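Local coordinates for uncharacterized protein MJ0327 (PDB 2QTD) that is of unknown function but belongs to the dinitrogenase iron-molybdenum cofactor family, with a ribonuclease H-like fold that may bind a metal cluster or its precursor, at residues S19-K24 with N64-N69; N58-K63 with K75-Y80. All blocks are in the same frame, centred on the assembly; numbering follows the deposited sequence.

Interaction 1: S19-K24 with N64-N69; sequences SFEDCK and NISEEN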
# COMPACT_ATOMS: atom_id res chain seq x y z
N SER A 19 4.74 9.93 0.69
CA SER A 19 3.41 9.78 1.30
C SER A 19 2.41 9.10 0.39
O SER A 19 2.60 8.96 -0.85
CB SER A 19 2.90 11.16 1.75
OG SER A 19 2.37 11.90 0.70
N PHE A 20 1.33 8.65 1.03
CA PHE A 20 0.17 8.12 0.35
C PHE A 20 -0.39 9.18 -0.58
O PHE A 20 -0.85 8.85 -1.68
CB PHE A 20 -0.87 7.68 1.41
CG PHE A 20 -2.07 7.02 0.86
CD1 PHE A 20 -2.04 5.66 0.57
CD2 PHE A 20 -3.25 7.72 0.66
CE1 PHE A 20 -3.18 5.00 0.11
CE2 PHE A 20 -4.37 7.08 0.17
CZ PHE A 20 -4.33 5.73 -0.12
N GLU A 21 -0.32 10.44 -0.15
CA GLU A 21 -0.94 11.54 -0.90
C GLU A 21 -0.10 11.99 -2.10
O GLU A 21 -0.66 12.35 -3.11
CB GLU A 21 -1.26 12.72 0.03
CG GLU A 21 -2.32 12.38 1.09
CD GLU A 21 -1.82 11.51 2.23
OE1 GLU A 21 -0.62 11.51 2.53
OE2 GLU A 21 -2.63 10.77 2.82
N ASP A 22 1.23 11.98 -1.98
CA ASP A 22 2.11 12.56 -2.98
C ASP A 22 2.54 11.59 -4.09
O ASP A 22 3.18 12.00 -5.06
CB ASP A 22 3.31 13.24 -2.30
CG ASP A 22 4.59 12.39 -2.22
OD1 ASP A 22 4.55 11.22 -1.89
OD2 ASP A 22 5.68 12.94 -2.47
N CYS A 23 2.17 10.31 -3.96
CA CYS A 23 2.66 9.30 -4.91
C CYS A 23 2.23 9.56 -6.35
O CYS A 23 1.26 10.29 -6.63
CB CYS A 23 2.30 7.89 -4.47
SG CYS A 23 0.58 7.42 -4.50
N LYS A 24 3.02 9.03 -7.27
CA LYS A 24 2.62 9.03 -8.70
C LYS A 24 1.52 8.03 -8.96
O LYS A 24 0.56 8.31 -9.70
CB LYS A 24 3.86 8.80 -9.59
CG LYS A 24 3.58 8.72 -11.10
CD LYS A 24 3.06 10.06 -11.66
CE LYS A 24 2.50 9.95 -13.11
NZ LYS A 24 2.15 11.31 -13.63
N ASN A 64 4.07 7.67 4.87
CA ASN A 64 3.27 8.69 5.59
C ASN A 64 1.90 8.69 5.00
O ASN A 64 1.75 8.32 3.84
CB ASN A 64 3.81 10.09 5.41
CG ASN A 64 5.06 10.36 6.18
OD1 ASN A 64 5.04 10.42 7.41
ND2 ASN A 64 6.17 10.54 5.46
N ILE A 65 0.92 9.14 5.77
CA ILE A 65 -0.50 9.16 5.33
C ILE A 65 -1.13 10.31 6.13
O ILE A 65 -0.69 10.61 7.25
CB ILE A 65 -1.21 7.79 5.52
CG1 ILE A 65 -2.63 7.75 4.89
CG2 ILE A 65 -1.19 7.34 7.02
CD1 ILE A 65 -3.12 6.35 4.78
N SER A 66 -2.12 10.97 5.53
CA SER A 66 -2.79 12.12 6.13
C SER A 66 -3.78 11.63 7.18
O SER A 66 -4.27 10.49 7.12
CB SER A 66 -3.52 12.97 5.07
OG SER A 66 -4.67 12.32 4.57
N GLU A 67 -4.12 12.50 8.11
CA GLU A 67 -5.14 12.18 9.09
C GLU A 67 -6.45 11.80 8.43
O GLU A 67 -7.05 10.81 8.82
CB GLU A 67 -5.33 13.34 10.07
CG GLU A 67 -4.15 13.57 10.98
CD GLU A 67 -4.34 14.77 11.87
OE1 GLU A 67 -5.41 14.88 12.51
OE2 GLU A 67 -3.42 15.62 11.92
N GLU A 68 -6.85 12.55 7.39
CA GLU A 68 -8.07 12.25 6.61
C GLU A 68 -8.05 10.89 5.94
O GLU A 68 -9.01 10.11 6.09
CB GLU A 68 -8.37 13.35 5.58
N ASN A 69 -6.96 10.58 5.23
CA ASN A 69 -6.85 9.28 4.58
C ASN A 69 -6.73 8.15 5.59
O ASN A 69 -7.31 7.10 5.42
CB ASN A 69 -5.71 9.25 3.54
CG ASN A 69 -6.08 9.97 2.23
OD1 ASN A 69 -7.21 9.90 1.77
ND2 ASN A 69 -5.12 10.68 1.64
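Carboxylate oxygen OE2 of Glu21 accepts three hydrogen bonds from the start of helix 67-74. Asn69 ND2 donates to Glu21 OE2 over 2.8 Å in an almost straight bond, N-H...O 178°; it meets the anti lone pair, OE2 lies in the amide plane of Asn69, and the amide and carboxylate planes are nearly coplanar. The two donors of Ser66 instead arrive from above the carboxylate plane: the backbone, with Ser66 N 2.8 Å from Glu21 OE2, and the hydroxyl, with Ser66 OG at 3.1 Å. A bend at chi2 of Glu21 (75°) turns the carboxylate back to the helix end. A negative charge beside the N-terminal first turn would be expected to gain from the helix dipole. Ser66 OG also takes the N-H of Asn69 at 3.0 Å and caps the helix, so donor and acceptor roles are both used. Next to this polar cluster, the backbone bond from Phe20 N to Asn64 O, 2.9 Å, ties the loop to the residues ahead of the helix.

With CG anti to the backbone N (chi1 -176°), the Phe20 ring is directed along the Ile65 side chain, the two pointing the same way: Ile65 CD1 sits over one face toward the rim, while the Asn69 amide reaches the ring edge, ND2 3.6 Å from Phe20 CD2. Phe26 and Phe73 extend the aromatic packing. Two reciprocal bonds close the turn at Ser19, whose OG accepts from Asp22 N at 2.9 Å while Asp22 OD1 takes the N-H of Ser19. Glu21, held within this ST motif between strands 5-11 and 25-32, binds the serine N-cap, and its OE2 links that loop to the first turn of the helix in a beta-alpha-beta unit.

Interaction 2: N58-K63 with K75-Y80; sequences NAIICK and KKIEIY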
# COMPACT_ATOMS: atom_id res chain seq x y z
N ASN A 58 -6.70 -5.39 1.12
CA ASN A 58 -6.58 -5.83 2.51
C ASN A 58 -5.67 -4.90 3.34
O ASN A 58 -5.81 -4.82 4.56
CB ASN A 58 -6.08 -7.27 2.60
CG ASN A 58 -6.96 -8.27 1.85
OD1 ASN A 58 -6.72 -8.59 0.69
ND2 ASN A 58 -8.01 -8.74 2.53
N ALA A 59 -4.72 -4.23 2.70
CA ALA A 59 -3.65 -3.54 3.41
C ALA A 59 -3.09 -2.48 2.52
O ALA A 59 -3.19 -2.60 1.27
CB ALA A 59 -2.57 -4.55 3.80
N ILE A 60 -2.51 -1.43 3.13
CA ILE A 60 -1.73 -0.39 2.46
C ILE A 60 -0.32 -0.40 3.03
O ILE A 60 -0.17 -0.57 4.24
CB ILE A 60 -2.40 1.01 2.64
CG1 ILE A 60 -3.67 1.13 1.82
CG2 ILE A 60 -1.44 2.16 2.24
CD1 ILE A 60 -4.65 2.30 2.24
N ILE A 61 0.70 -0.17 2.18
CA ILE A 61 2.10 0.09 2.59
C ILE A 61 2.40 1.49 2.11
O ILE A 61 2.24 1.79 0.94
CB ILE A 61 3.08 -0.93 2.08
CG1 ILE A 61 2.74 -2.32 2.58
CG2 ILE A 61 4.52 -0.57 2.47
CD1 ILE A 61 3.63 -3.40 1.91
N CYS A 62 2.79 2.34 3.06
CA CYS A 62 3.21 3.71 2.78
C CYS A 62 4.17 4.20 3.87
O CYS A 62 4.37 3.56 4.87
CB CYS A 62 2.00 4.64 2.68
SG CYS A 62 1.06 4.81 4.25
N LYS A 63 4.80 5.33 3.61
CA LYS A 63 5.72 5.95 4.55
C LYS A 63 5.01 6.92 5.44
O LYS A 63 5.38 7.06 6.60
CB LYS A 63 6.86 6.63 3.83
CG LYS A 63 7.82 5.72 3.13
CD LYS A 63 9.01 6.51 2.64
CE LYS A 63 10.01 5.73 1.83
NZ LYS A 63 11.20 6.58 1.51
N LYS A 75 -10.78 2.27 8.83
CA LYS A 75 -12.06 1.62 9.12
C LYS A 75 -12.12 0.15 8.68
O LYS A 75 -12.72 -0.70 9.35
CB LYS A 75 -13.21 2.36 8.40
CG LYS A 75 -13.55 3.73 8.98
CD LYS A 75 -14.78 4.36 8.31
CE LYS A 75 -14.96 5.81 8.78
NZ LYS A 75 -16.35 6.31 8.61
N LYS A 76 -11.54 -0.09 7.51
CA LYS A 76 -11.59 -1.37 6.82
C LYS A 76 -10.23 -2.03 6.64
O LYS A 76 -10.16 -3.26 6.67
CB LYS A 76 -12.20 -1.13 5.43
CG LYS A 76 -12.92 -2.32 4.82
CD LYS A 76 -14.42 -2.14 4.84
N ILE A 77 -9.17 -1.22 6.48
CA ILE A 77 -7.84 -1.61 5.92
C ILE A 77 -6.79 -1.41 7.03
O ILE A 77 -6.86 -0.47 7.81
CB ILE A 77 -7.50 -0.73 4.64
CG1 ILE A 77 -8.61 -0.87 3.58
CG2 ILE A 77 -6.14 -1.03 3.95
CD1 ILE A 77 -8.33 -0.12 2.31
N GLU A 78 -5.85 -2.33 7.09
CA GLU A 78 -4.66 -2.20 7.93
C GLU A 78 -3.59 -1.48 7.15
O GLU A 78 -3.36 -1.80 6.01
CB GLU A 78 -4.19 -3.57 8.33
CG GLU A 78 -5.27 -4.31 9.13
CD GLU A 78 -4.85 -5.69 9.47
OE1 GLU A 78 -4.43 -6.42 8.53
OE2 GLU A 78 -4.95 -6.04 10.68
N ILE A 79 -2.93 -0.50 7.78
CA ILE A 79 -2.00 0.42 7.13
C ILE A 79 -0.64 0.18 7.77
O ILE A 79 -0.48 0.31 8.99
CB ILE A 79 -2.43 1.90 7.25
CG1 ILE A 79 -3.88 2.05 6.72
CG2 ILE A 79 -1.47 2.77 6.49
CD1 ILE A 79 -4.44 3.41 6.84
N TYR A 80 0.33 -0.18 6.93
CA TYR A 80 1.67 -0.59 7.41
C TYR A 80 2.70 0.41 6.96
O TYR A 80 2.59 1.01 5.88
CB TYR A 80 2.03 -1.96 6.87
CG TYR A 80 1.21 -3.06 7.46
CD1 TYR A 80 1.55 -3.62 8.67
CD2 TYR A 80 0.02 -3.43 6.86
CE1 TYR A 80 0.77 -4.62 9.22
CE2 TYR A 80 -0.79 -4.41 7.43
CZ TYR A 80 -0.41 -4.98 8.60
OH TYR A 80 -1.18 -5.98 9.18
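Ile60 bonds through its backbone to the residues before and after Ile79: its N donates to Glu78 O, and its O accepts from Tyr80 N at 2.8 Å. Cys62 N then reaches Tyr80 O. This alternation, in which one residue bonds to the two that flank its partner Ile79, is the signature of parallel pairing, and the segment axes agree, with 22° between their directions. Helix 67-74 joins the two strands, making a beta-alpha-beta unit at one end of the mixed sheet, where 78-81 is the outermost strand.

The buried apolar side bears Ile60 and Ile79, enclosed by Ile77, Cys62 and, from the helix, Phe73 on Ile60 and Tyr70 on Ile79. Ile77 CG2, anti to its backbone N, reaches across to 3.9 Å from Ile60 CG1. The same methyl rests 3.6 Å from Ala59 CA. Cys62 SG lies 3.9 Å from Ile79 CG2.

On the face of Ala59 and Tyr80, Tyr80 turns its ring edge to the other strand, with CE2 4.0 Å from Ala59 CB, and Phe94 of helix 87-95 meets the ring edge-to-face. The solvent side begins only at the partly exposed rim formed by Glu78 and the outer end of Tyr80. There Tyr80 OH makes a weak bond to Glu78 OE1 at 3.3 Å, while Glu78 OE2 forms a salt bridge with Lys101.

In the fold
Both interactions involve the beta-alpha-beta unit of strand 59-62, helix 67-74 and strand 78-81, with centres about 11 Å apart. Interaction 2 pairs its strands, and interaction 1 joins its helix start to an outside loop, 19-24. They touch directly through apolar side chains: Phe20 CE1 lies 3.7 Å from Ile60 CD1, and Ile65 CD1 lies 3.8 Å from Ile79 CD1, giving a continuous core between loop, helix and sheet. Along the chain their segments alternate, since 64-69 falls between the two strand segments. A tetraethylene glycol, probably from crystallisation, lies about 5 Å from the Glu21 side chain; separately, a tetraethylene glycol lies about 3 Å from that of Tyr80. Such binding may mark pockets but identifies no active site.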